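Local coordinates for peptide ABC transporter permease (Staphylococcus hominis, PDB 6EXS), which probably carries peptides, including a thioalcohol-conjugated dipeptide malodour precursor, across the cell membrane as a POT-family member of the major facilitator superfamily, at residues M35-Y44 / K56-Y66; V256-Y267 / L439-T450. One frame throughout, in Å; residues are numbered along the deposited sequence.

Contact 1 (35-44 with 56-66) joins helix 16-44 to helix 56-72 across a short irregular connection, whereas contact 2 (256-267 with 439-450) brings together helix 249-273 and helix 430-451, parted by some 170 residues. They follow one another in sequence without interleaving, and their centres lie about 19 Å apart. The two meet where helix 56-72 runs beside helix 430-451: Ser61 OG is 2.7 Å from Gly449 O, probably hydrogen-bonded, and Ser64 packs on Asn448 and Gly449. Helix 56-72, early in the chain, is thereby tied to helix 430-451, which in turn carries the probable accessory helix 249-273; contact 1 reaches the bound thioalcohol peptide through Arg36 and contact 2 a bound lipid through Tyr267.

Contact 1 (M35-Y44 / K56-Y66); sequences MRAMLIFYMY and KTTAMSIMSVY
Met63 projects from 56-66 as a knob into a hole formed by Arg36, Leu39, Ile40 and Met43. From CB its chain leaves with CG anti to the carbonyl carbon (chi1 -71°) and then bends twice. CG meets Ile40 CD1 at 3.7 Å, SD lies 3.7 Å from Met43 CE, and the terminal CE comes to rest against Arg36, 3.4 Å from its carbonyl O. Ile40 crosses this chain at about a right angle, its CD1 also reaching Ala59. Met43 slants past, setting its SD 3.7 Å from Ile62 CG2. Toward Met35, Leu39 CD2 approaches the Tyr66 ring at its edge, 3.7 Å from CE2, and Met35, its side chain running head-on to that of Tyr66, brings CE near the hydroxyl. At the other end Lys56 lies alongside Tyr44 in an off-centre CH-pi contact, CG 4.2 Å from the ring centroid, while its NZ forms a salt bridge with Glu315. The two segments run roughly antiparallel, as a helical hairpin, their axes approaching to 9.1 Å at 153°. Helix 110-137 packs on Leu39, Ile62 and Tyr66, helix 178-204 on Met35, and helix 309-316 on Ile40 and Tyr44, while Arg36 touches the bound peptide conjugate.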
loop_
_atom_site.group_PDB
_atom_site.type_symbol
_atom_site.label_atom_id
_atom_site.label_comp_id
_atom_site.label_asym_id
_atom_site.label_seq_id
_atom_site.Cartn_x
_atom_site.Cartn_y
_atom_site.Cartn_z
ATOM N N MET A 35 -10.659 -7.643 -3.947
ATOM C CA MET A 35 -11.097 -6.801 -5.067
ATOM C C MET A 35 -9.874 -6.526 -5.976
ATOM O O MET A 35 -9.994 -6.639 -7.198
ATOM C CB MET A 35 -11.699 -5.491 -4.496
ATOM C CG MET A 35 -12.035 -4.417 -5.512
ATOM S SD MET A 35 -10.615 -3.451 -6.072
ATOM C CE MET A 35 -10.013 -2.679 -4.449
ATOM N N ARG A 36 -8.708 -6.173 -5.350
ATOM C CA ARG A 36 -7.424 -5.885 -6.006
ATOM C C ARG A 36 -6.915 -7.072 -6.843
ATOM O O ARG A 36 -6.475 -6.886 -7.978
ATOM C CB ARG A 36 -6.371 -5.504 -4.952
ATOM C CG ARG A 36 -5.854 -4.082 -5.062
ATOM C CD ARG A 36 -4.527 -4.052 -5.794
ATOM N NE ARG A 36 -3.380 -3.861 -4.902
ATOM C CZ ARG A 36 -2.618 -4.836 -4.413
ATOM N NH1 ARG A 36 -2.886 -6.106 -4.694
ATOM N NH2 ARG A 36 -1.584 -4.548 -3.640
ATOM N N ALA A 37 -6.971 -8.293 -6.269
ATOM C CA ALA A 37 -6.527 -9.535 -6.916
ATOM C C ALA A 37 -7.320 -9.831 -8.196
ATOM O O ALA A 37 -6.761 -10.362 -9.144
ATOM C CB ALA A 37 -6.663 -10.703 -5.949
ATOM N N MET A 38 -8.620 -9.466 -8.208
ATOM C CA MET A 38 -9.568 -9.645 -9.305
ATOM C C MET A 38 -9.526 -8.511 -10.308
ATOM O O MET A 38 -9.732 -8.758 -11.492
ATOM C CB MET A 38 -11.002 -9.726 -8.759
ATOM C CG MET A 38 -11.288 -10.945 -7.915
ATOM S SD MET A 38 -13.063 -11.067 -7.569
ATOM C CE MET A 38 -13.588 -11.973 -8.953
ATOM N N LEU A 39 -9.332 -7.260 -9.836
ATOM C CA LEU A 39 -9.380 -6.047 -10.664
ATOM C C LEU A 39 -8.516 -6.100 -11.924
ATOM O O LEU A 39 -9.020 -5.731 -12.984
ATOM C CB LEU A 39 -9.080 -4.768 -9.858
ATOM C CG LEU A 39 -9.672 -3.467 -10.433
ATOM C CD1 LEU A 39 -11.190 -3.415 -10.269
ATOM C CD2 LEU A 39 -9.049 -2.247 -9.768
ATOM N N ILE A 40 -7.258 -6.572 -11.834
ATOM C CA ILE A 40 -6.358 -6.626 -12.996
ATOM C C ILE A 40 -6.932 -7.519 -14.110
ATOM O O ILE A 40 -6.979 -7.078 -15.254
ATOM C CB ILE A 40 -4.874 -6.970 -12.624
ATOM C CG1 ILE A 40 -3.926 -6.911 -13.868
ATOM C CG2 ILE A 40 -4.720 -8.304 -11.846
ATOM C CD1 ILE A 40 -3.693 -5.539 -14.500
ATOM N N PHE A 41 -7.429 -8.722 -13.770
ATOM C CA PHE A 41 -8.012 -9.656 -14.735
ATOM C C PHE A 41 -9.345 -9.167 -15.266
ATOM O O PHE A 41 -9.558 -9.214 -16.475
ATOM C CB PHE A 41 -8.101 -11.067 -14.156
ATOM C CG PHE A 41 -6.771 -11.499 -13.599
ATOM C CD1 PHE A 41 -5.681 -11.699 -14.437
ATOM C CD2 PHE A 41 -6.583 -11.620 -12.225
ATOM C CE1 PHE A 41 -4.436 -12.034 -13.915
ATOM C CE2 PHE A 41 -5.344 -11.978 -11.707
ATOM C CZ PHE A 41 -4.273 -12.161 -12.550
ATOM N N TYR A 42 -10.206 -8.628 -14.380
ATOM C CA TYR A 42 -11.497 -8.056 -14.753
ATOM C C TYR A 42 -11.326 -6.942 -15.807
ATOM O O TYR A 42 -12.112 -6.876 -16.740
ATOM C CB TYR A 42 -12.201 -7.506 -13.508
ATOM C CG TYR A 42 -13.500 -6.787 -13.790
ATOM C CD1 TYR A 42 -14.552 -7.434 -14.438
ATOM C CD2 TYR A 42 -13.703 -5.478 -13.362
ATOM C CE1 TYR A 42 -15.769 -6.793 -14.660
ATOM C CE2 TYR A 42 -14.920 -4.827 -13.574
ATOM C CZ TYR A 42 -15.951 -5.489 -14.227
ATOM O OH TYR A 42 -17.154 -4.860 -14.444
ATOM N N MET A 43 -10.283 -6.096 -15.675
ATOM C CA MET A 43 -9.999 -5.016 -16.622
ATOM C C MET A 43 -9.525 -5.481 -18.016
ATOM O O MET A 43 -10.123 -5.060 -19.012
ATOM C CB MET A 43 -9.005 -4.015 -16.023
ATOM C CG MET A 43 -9.599 -3.187 -14.913
ATOM S SD MET A 43 -8.534 -1.828 -14.426
ATOM C CE MET A 43 -7.327 -2.678 -13.448
ATOM N N TYR A 44 -8.444 -6.305 -18.104
ATOM C CA TYR A 44 -7.912 -6.673 -19.418
ATOM C C TYR A 44 -8.545 -7.930 -20.034
ATOM O O TYR A 44 -8.374 -8.137 -21.246
ATOM C CB TYR A 44 -6.372 -6.747 -19.440
ATOM C CG TYR A 44 -5.751 -8.057 -19.010
ATOM C CD1 TYR A 44 -5.512 -8.328 -17.669
ATOM C CD2 TYR A 44 -5.300 -8.981 -19.951
ATOM C CE1 TYR A 44 -4.915 -9.517 -17.266
ATOM C CE2 TYR A 44 -4.675 -10.165 -19.560
ATOM C CZ TYR A 44 -4.493 -10.432 -18.213
ATOM O OH TYR A 44 -3.896 -11.595 -17.795
ATOM N N LYS A 56 -4.202 -4.041 -22.158
ATOM C CA LYS A 56 -3.363 -4.642 -21.115
ATOM C C LYS A 56 -2.471 -3.612 -20.396
ATOM O O LYS A 56 -2.495 -3.576 -19.177
ATOM C CB LYS A 56 -2.543 -5.815 -21.682
ATOM C CG LYS A 56 -2.240 -6.900 -20.660
ATOM C CD LYS A 56 -1.588 -8.120 -21.296
ATOM C CE LYS A 56 -0.080 -8.013 -21.338
ATOM N NZ LYS A 56 0.515 -9.034 -22.239
ATOM N N THR A 57 -1.750 -2.749 -21.143
ATOM C CA THR A 57 -0.862 -1.712 -20.611
ATOM C C THR A 57 -1.652 -0.703 -19.778
ATOM O O THR A 57 -1.227 -0.386 -18.654
ATOM C CB THR A 57 -0.013 -1.095 -21.739
ATOM O OG1 THR A 57 0.950 -2.068 -22.144
ATOM C CG2 THR A 57 0.715 0.179 -21.319
ATOM N N THR A 58 -2.820 -0.244 -20.301
ATOM C CA THR A 58 -3.706 0.693 -19.593
ATOM C C THR A 58 -4.216 0.078 -18.284
ATOM O O THR A 58 -4.219 0.770 -17.271
ATOM C CB THR A 58 -4.814 1.210 -20.509
ATOM O OG1 THR A 58 -4.202 1.732 -21.682
ATOM C CG2 THR A 58 -5.657 2.297 -19.858
ATOM N N ALA A 59 -4.596 -1.219 -18.298
ATOM C CA ALA A 59 -5.063 -1.965 -17.121
ATOM C C ALA A 59 -3.955 -2.039 -16.044
ATOM O O ALA A 59 -4.248 -1.958 -14.849
ATOM C CB ALA A 59 -5.491 -3.371 -17.533
ATOM N N MET A 60 -2.686 -2.196 -16.491
ATOM C CA MET A 60 -1.480 -2.264 -15.670
ATOM C C MET A 60 -1.213 -0.898 -15.030
ATOM O O MET A 60 -0.988 -0.821 -13.828
ATOM C CB MET A 60 -0.274 -2.712 -16.524
ATOM C CG MET A 60 -0.303 -4.187 -16.928
ATOM S SD MET A 60 1.330 -4.847 -17.383
ATOM C CE MET A 60 1.546 -4.161 -18.982
ATOM N N SER A 61 -1.276 0.175 -15.832
ATOM C CA SER A 61 -1.117 1.570 -15.397
ATOM C C SER A 61 -2.149 1.946 -14.309
ATOM O O SER A 61 -1.744 2.471 -13.265
ATOM C CB SER A 61 -1.219 2.518 -16.590
ATOM O OG SER A 61 -1.087 3.860 -16.153
ATOM N N ILE A 62 -3.464 1.624 -14.536
ATOM C CA ILE A 62 -4.575 1.857 -13.592
ATOM C C ILE A 62 -4.271 1.259 -12.194
ATOM O O ILE A 62 -4.420 1.961 -11.197
ATOM C CB ILE A 62 -5.942 1.384 -14.176
ATOM C CG1 ILE A 62 -6.387 2.294 -15.356
ATOM C CG2 ILE A 62 -7.035 1.313 -13.083
ATOM C CD1 ILE A 62 -7.386 1.694 -16.372
ATOM N N MET A 63 -3.811 -0.013 -12.137
ATOM C CA MET A 63 -3.448 -0.721 -10.896
ATOM C C MET A 63 -2.455 0.071 -10.014
ATOM O O MET A 63 -2.683 0.219 -8.806
ATOM C CB MET A 63 -2.903 -2.130 -11.201
ATOM C CG MET A 63 -3.964 -3.100 -11.683
ATOM S SD MET A 63 -5.250 -3.504 -10.463
ATOM C CE MET A 63 -4.395 -4.727 -9.484
ATOM N N SER A 64 -1.390 0.623 -10.645
ATOM C CA SER A 64 -0.337 1.391 -9.991
ATOM C C SER A 64 -0.797 2.777 -9.560
ATOM O O SER A 64 -0.540 3.170 -8.429
ATOM C CB SER A 64 0.886 1.477 -10.892
ATOM O OG SER A 64 1.517 0.212 -10.948
ATOM N N VAL A 65 -1.492 3.508 -10.454
ATOM C CA VAL A 65 -2.021 4.853 -10.196
ATOM C C VAL A 65 -3.051 4.787 -9.055
ATOM O O VAL A 65 -3.023 5.624 -8.145
ATOM C CB VAL A 65 -2.548 5.517 -11.500
ATOM C CG1 VAL A 65 -3.312 6.811 -11.221
ATOM C CG2 VAL A 65 -1.406 5.770 -12.482
ATOM N N TYR A 66 -3.896 3.743 -9.069
ATOM C CA TYR A 66 -4.901 3.461 -8.048
ATOM C C TYR A 66 -4.206 3.257 -6.679
ATOM O O TYR A 66 -4.603 3.894 -5.704
ATOM C CB TYR A 66 -5.702 2.220 -8.483
ATOM C CG TYR A 66 -6.926 1.847 -7.675
ATOM C CD1 TYR A 66 -7.475 2.729 -6.742
ATOM C CD2 TYR A 66 -7.543 0.614 -7.845
ATOM C CE1 TYR A 66 -8.596 2.381 -5.992
ATOM C CE2 TYR A 66 -8.671 0.262 -7.109
ATOM C CZ TYR A 66 -9.195 1.149 -6.190
ATOM O OH TYR A 66 -10.325 0.795 -5.503
#

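Contact 2 (V256-Y267 / L439-T450); sequences VLVLGVALPIIY and LTNASAQAINGT
Ser443 holds OG beside its backbone N and anti to the carbonyl carbon (chi1 -62°), facing Gly260 O; Ile447, with CG1 placed likewise, bends at chi2 (-51°) and so brings CD1 back toward Leu257 and Val261. Ser443 OG donates a 2.7 Å hydrogen bond to Gly260 O, in the carbonyl plane on a lone pair. That carbonyl lacks the usual helical partner because residue 264 is proline, so the hydroxyl takes the place of the missing N-H, at the kink. At Gly260 the backbones draw together, its CA 4.1 Å from Ser443 CA, and Ala446 CB packs 3.7 Å from Gly260 CA. Leu257 crosses Ile447 obliquely, CD1 to CD1 at 3.7 Å, while its CD2 branch rests 3.7 Å from Thr450 OG1. In the other direction Leu439 CD1 touches both Leu263 CB and the Tyr267 ring, 3.8 Å from Tyr267 CD2. The segments run roughly antiparallel, axes approaching to 8.1 Å at 148°. Helix 249-273 is probably one of the two additional helices of bacterial POT transporters, here packed against a core helix. Helix 279-302 packs on Pro264 through Phe292, helix 56-72 meets Val256 through Val65, and Tyr267 OH hydrogen-bonds a bound monoolein lipid.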
loop_
_atom_site.group_PDB
_atom_site.type_symbol
_atom_site.label_atom_id
_atom_site.label_comp_id
_atom_site.label_asym_id
_atom_site.label_seq_id
_atom_site.Cartn_x
_atom_site.Cartn_y
_atom_site.Cartn_z
ATOM N N VAL A 256 -0.521 12.093 -11.515
ATOM C CA VAL A 256 -0.078 11.271 -10.388
ATOM C C VAL A 256 1.452 11.045 -10.467
ATOM O O VAL A 256 2.098 10.940 -9.429
ATOM C CB VAL A 256 -0.939 9.974 -10.280
ATOM C CG1 VAL A 256 -0.452 9.040 -9.169
ATOM C CG2 VAL A 256 -2.412 10.324 -10.065
ATOM N N LEU A 257 2.039 11.059 -11.688
ATOM C CA LEU A 257 3.494 10.962 -11.868
ATOM C C LEU A 257 4.114 12.247 -11.302
ATOM O O LEU A 257 5.071 12.169 -10.528
ATOM C CB LEU A 257 3.886 10.770 -13.356
ATOM C CG LEU A 257 5.382 10.880 -13.716
ATOM C CD1 LEU A 257 6.219 9.848 -12.986
ATOM C CD2 LEU A 257 5.597 10.745 -15.201
ATOM N N VAL A 258 3.530 13.415 -11.650
ATOM C CA VAL A 258 3.968 14.726 -11.167
ATOM C C VAL A 258 3.899 14.749 -9.633
ATOM O O VAL A 258 4.909 15.053 -8.990
ATOM C CB VAL A 258 3.192 15.893 -11.844
ATOM C CG1 VAL A 258 3.403 17.210 -11.111
ATOM C CG2 VAL A 258 3.593 16.036 -13.309
ATOM N N LEU A 259 2.739 14.335 -9.060
ATOM C CA LEU A 259 2.502 14.255 -7.614
ATOM C C LEU A 259 3.488 13.342 -6.882
ATOM O O LEU A 259 3.980 13.710 -5.821
ATOM C CB LEU A 259 1.053 13.850 -7.307
ATOM C CG LEU A 259 0.004 14.956 -7.387
ATOM C CD1 LEU A 259 -1.383 14.382 -7.286
ATOM C CD2 LEU A 259 0.204 15.984 -6.298
ATOM N N GLY A 260 3.801 12.197 -7.475
ATOM C CA GLY A 260 4.759 11.249 -6.919
ATOM C C GLY A 260 6.187 11.748 -6.869
ATOM O O GLY A 260 6.993 11.217 -6.108
ATOM N N VAL A 261 6.517 12.763 -7.678
ATOM C CA VAL A 261 7.851 13.355 -7.731
ATOM C C VAL A 261 7.880 14.605 -6.837
ATOM O O VAL A 261 8.821 14.774 -6.065
ATOM C CB VAL A 261 8.295 13.651 -9.204
ATOM C CG1 VAL A 261 9.615 14.420 -9.256
ATOM C CG2 VAL A 261 8.406 12.366 -10.020
ATOM N N ALA A 262 6.845 15.467 -6.943
ATOM C CA ALA A 262 6.738 16.738 -6.224
ATOM C C ALA A 262 6.603 16.606 -4.707
ATOM O O ALA A 262 7.369 17.252 -3.984
ATOM C CB ALA A 262 5.598 17.573 -6.790
ATOM N N LEU A 263 5.622 15.800 -4.225
ATOM C CA LEU A 263 5.348 15.609 -2.795
ATOM C C LEU A 263 6.607 15.241 -1.992
ATOM O O LEU A 263 6.862 15.952 -1.024
ATOM C CB LEU A 263 4.189 14.630 -2.519
ATOM C CG LEU A 263 2.805 15.031 -3.040
ATOM C CD1 LEU A 263 1.886 13.842 -3.072
ATOM C CD2 LEU A 263 2.198 16.171 -2.238
ATOM N N PRO A 264 7.463 14.247 -2.379
ATOM C CA PRO A 264 8.699 14.014 -1.597
ATOM C C PRO A 264 9.619 15.245 -1.550
ATOM O O PRO A 264 10.157 15.549 -0.484
ATOM C CB PRO A 264 9.372 12.840 -2.314
ATOM C CG PRO A 264 8.326 12.232 -3.161
ATOM C CD PRO A 264 7.358 13.298 -3.509
ATOM N N ILE A 265 9.770 15.968 -2.687
ATOM C CA ILE A 265 10.586 17.187 -2.767
ATOM C C ILE A 265 10.033 18.240 -1.786
ATOM O O ILE A 265 10.792 18.724 -0.944
ATOM C CB ILE A 265 10.750 17.730 -4.227
ATOM C CG1 ILE A 265 11.488 16.701 -5.130
ATOM C CG2 ILE A 265 11.465 19.112 -4.239
ATOM C CD1 ILE A 265 11.346 16.908 -6.648
ATOM N N ILE A 266 8.705 18.528 -1.856
ATOM C CA ILE A 266 8.002 19.482 -0.985
ATOM C C ILE A 266 8.232 19.143 0.498
ATOM O O ILE A 266 8.501 20.047 1.292
ATOM C CB ILE A 266 6.489 19.586 -1.359
ATOM C CG1 ILE A 266 6.301 20.280 -2.734
ATOM C CG2 ILE A 266 5.663 20.308 -0.270
ATOM C CD1 ILE A 266 4.923 20.049 -3.412
ATOM N N TYR A 267 8.169 17.847 0.854
ATOM C CA TYR A 267 8.354 17.379 2.225
ATOM C C TYR A 267 9.780 17.538 2.719
ATOM O O TYR A 267 9.967 18.126 3.785
ATOM C CB TYR A 267 7.836 15.940 2.415
ATOM C CG TYR A 267 6.340 15.898 2.647
ATOM C CD1 TYR A 267 5.809 16.069 3.925
ATOM C CD2 TYR A 267 5.451 15.758 1.585
ATOM C CE1 TYR A 267 4.433 16.078 4.139
ATOM C CE2 TYR A 267 4.073 15.782 1.786
ATOM C CZ TYR A 267 3.569 15.932 3.067
ATOM O OH TYR A 267 2.217 15.943 3.278
ATOM N N LEU A 439 5.311 7.834 1.485
ATOM C CA LEU A 439 5.606 8.318 0.147
ATOM C C LEU A 439 6.612 7.444 -0.605
ATOM O O LEU A 439 6.598 7.469 -1.833
ATOM C CB LEU A 439 6.032 9.793 0.151
ATOM C CG LEU A 439 4.879 10.801 0.050
ATOM C CD1 LEU A 439 5.365 12.199 0.294
ATOM C CD2 LEU A 439 4.174 10.729 -1.310
ATOM N N THR A 440 7.446 6.633 0.098
ATOM C CA THR A 440 8.359 5.699 -0.583
ATOM C C THR A 440 7.508 4.729 -1.406
ATOM O O THR A 440 7.930 4.332 -2.485
ATOM C CB THR A 440 9.314 4.951 0.380
ATOM O OG1 THR A 440 8.597 4.047 1.222
ATOM C CG2 THR A 440 10.164 5.875 1.219
ATOM N N ASN A 441 6.277 4.410 -0.922
ATOM C CA ASN A 441 5.321 3.535 -1.604
ATOM C C ASN A 441 4.428 4.298 -2.594
ATOM O O ASN A 441 4.284 3.860 -3.740
ATOM C CB ASN A 441 4.501 2.699 -0.619
ATOM C CG ASN A 441 3.765 1.568 -1.305
ATOM O OD1 ASN A 441 2.663 1.738 -1.845
ATOM N ND2 ASN A 441 4.385 0.405 -1.355
ATOM N N ALA A 442 3.857 5.448 -2.169
ATOM C CA ALA A 442 3.017 6.312 -3.011
ATOM C C ALA A 442 3.769 6.801 -4.268
ATOM O O ALA A 442 3.209 6.756 -5.361
ATOM C CB ALA A 442 2.509 7.496 -2.206
ATOM N N SER A 443 5.044 7.218 -4.115
ATOM C CA SER A 443 5.902 7.654 -5.221
ATOM C C SER A 443 6.314 6.492 -6.127
ATOM O O SER A 443 6.290 6.664 -7.344
ATOM C CB SER A 443 7.140 8.373 -4.705
ATOM O OG SER A 443 6.741 9.533 -4.007
ATOM N N ALA A 444 6.691 5.319 -5.548
ATOM C CA ALA A 444 7.071 4.131 -6.327
ATOM C C ALA A 444 5.921 3.682 -7.231
ATOM O O ALA A 444 6.155 3.413 -8.400
ATOM C CB ALA A 444 7.489 2.999 -5.408
ATOM N N GLN A 445 4.681 3.662 -6.703
ATOM C CA GLN A 445 3.464 3.320 -7.440
ATOM C C GLN A 445 3.118 4.367 -8.513
ATOM O O GLN A 445 2.586 4.005 -9.574
ATOM C CB GLN A 445 2.286 3.093 -6.474
ATOM C CG GLN A 445 2.255 1.707 -5.819
ATOM C CD GLN A 445 1.713 0.635 -6.746
ATOM O OE1 GLN A 445 2.303 0.310 -7.789
ATOM N NE2 GLN A 445 0.606 0.017 -6.358
ATOM N N ALA A 446 3.455 5.659 -8.245
ATOM C CA ALA A 446 3.271 6.795 -9.165
ATOM C C ALA A 446 4.203 6.671 -10.366
ATOM O O ALA A 446 3.774 6.954 -11.482
ATOM C CB ALA A 446 3.521 8.110 -8.450
ATOM N N ILE A 447 5.472 6.243 -10.148
ATOM C CA ILE A 447 6.451 6.007 -11.220
ATOM C C ILE A 447 5.995 4.760 -12.018
ATOM O O ILE A 447 6.013 4.778 -13.254
ATOM C CB ILE A 447 7.917 5.857 -10.677
ATOM C CG1 ILE A 447 8.357 7.009 -9.712
ATOM C CG2 ILE A 447 8.929 5.676 -11.800
ATOM C CD1 ILE A 447 8.175 8.462 -10.144
ATOM N N ASN A 448 5.557 3.698 -11.301
ATOM C CA ASN A 448 5.059 2.443 -11.884
ATOM C C ASN A 448 3.963 2.623 -12.950
ATOM O O ASN A 448 3.983 1.901 -13.946
ATOM C CB ASN A 448 4.596 1.478 -10.799
ATOM C CG ASN A 448 5.714 0.769 -10.099
ATOM O OD1 ASN A 448 6.863 0.799 -10.541
ATOM N ND2 ASN A 448 5.404 0.118 -8.978
ATOM N N GLY A 449 3.058 3.595 -12.733
ATOM C CA GLY A 449 1.952 3.938 -13.620
ATOM C C GLY A 449 2.380 4.357 -15.016
ATOM O O GLY A 449 1.619 4.183 -15.973
ATOM N N THR A 450 3.604 4.914 -15.140
ATOM C CA THR A 450 4.202 5.369 -16.402
ATOM C C THR A 450 5.259 4.362 -16.871
ATOM O O THR A 450 5.372 4.113 -18.073
ATOM C CB THR A 450 4.748 6.789 -16.221
ATOM O OG1 THR A 450 3.689 7.616 -15.742
ATOM C CG2 THR A 450 5.309 7.387 -17.513
#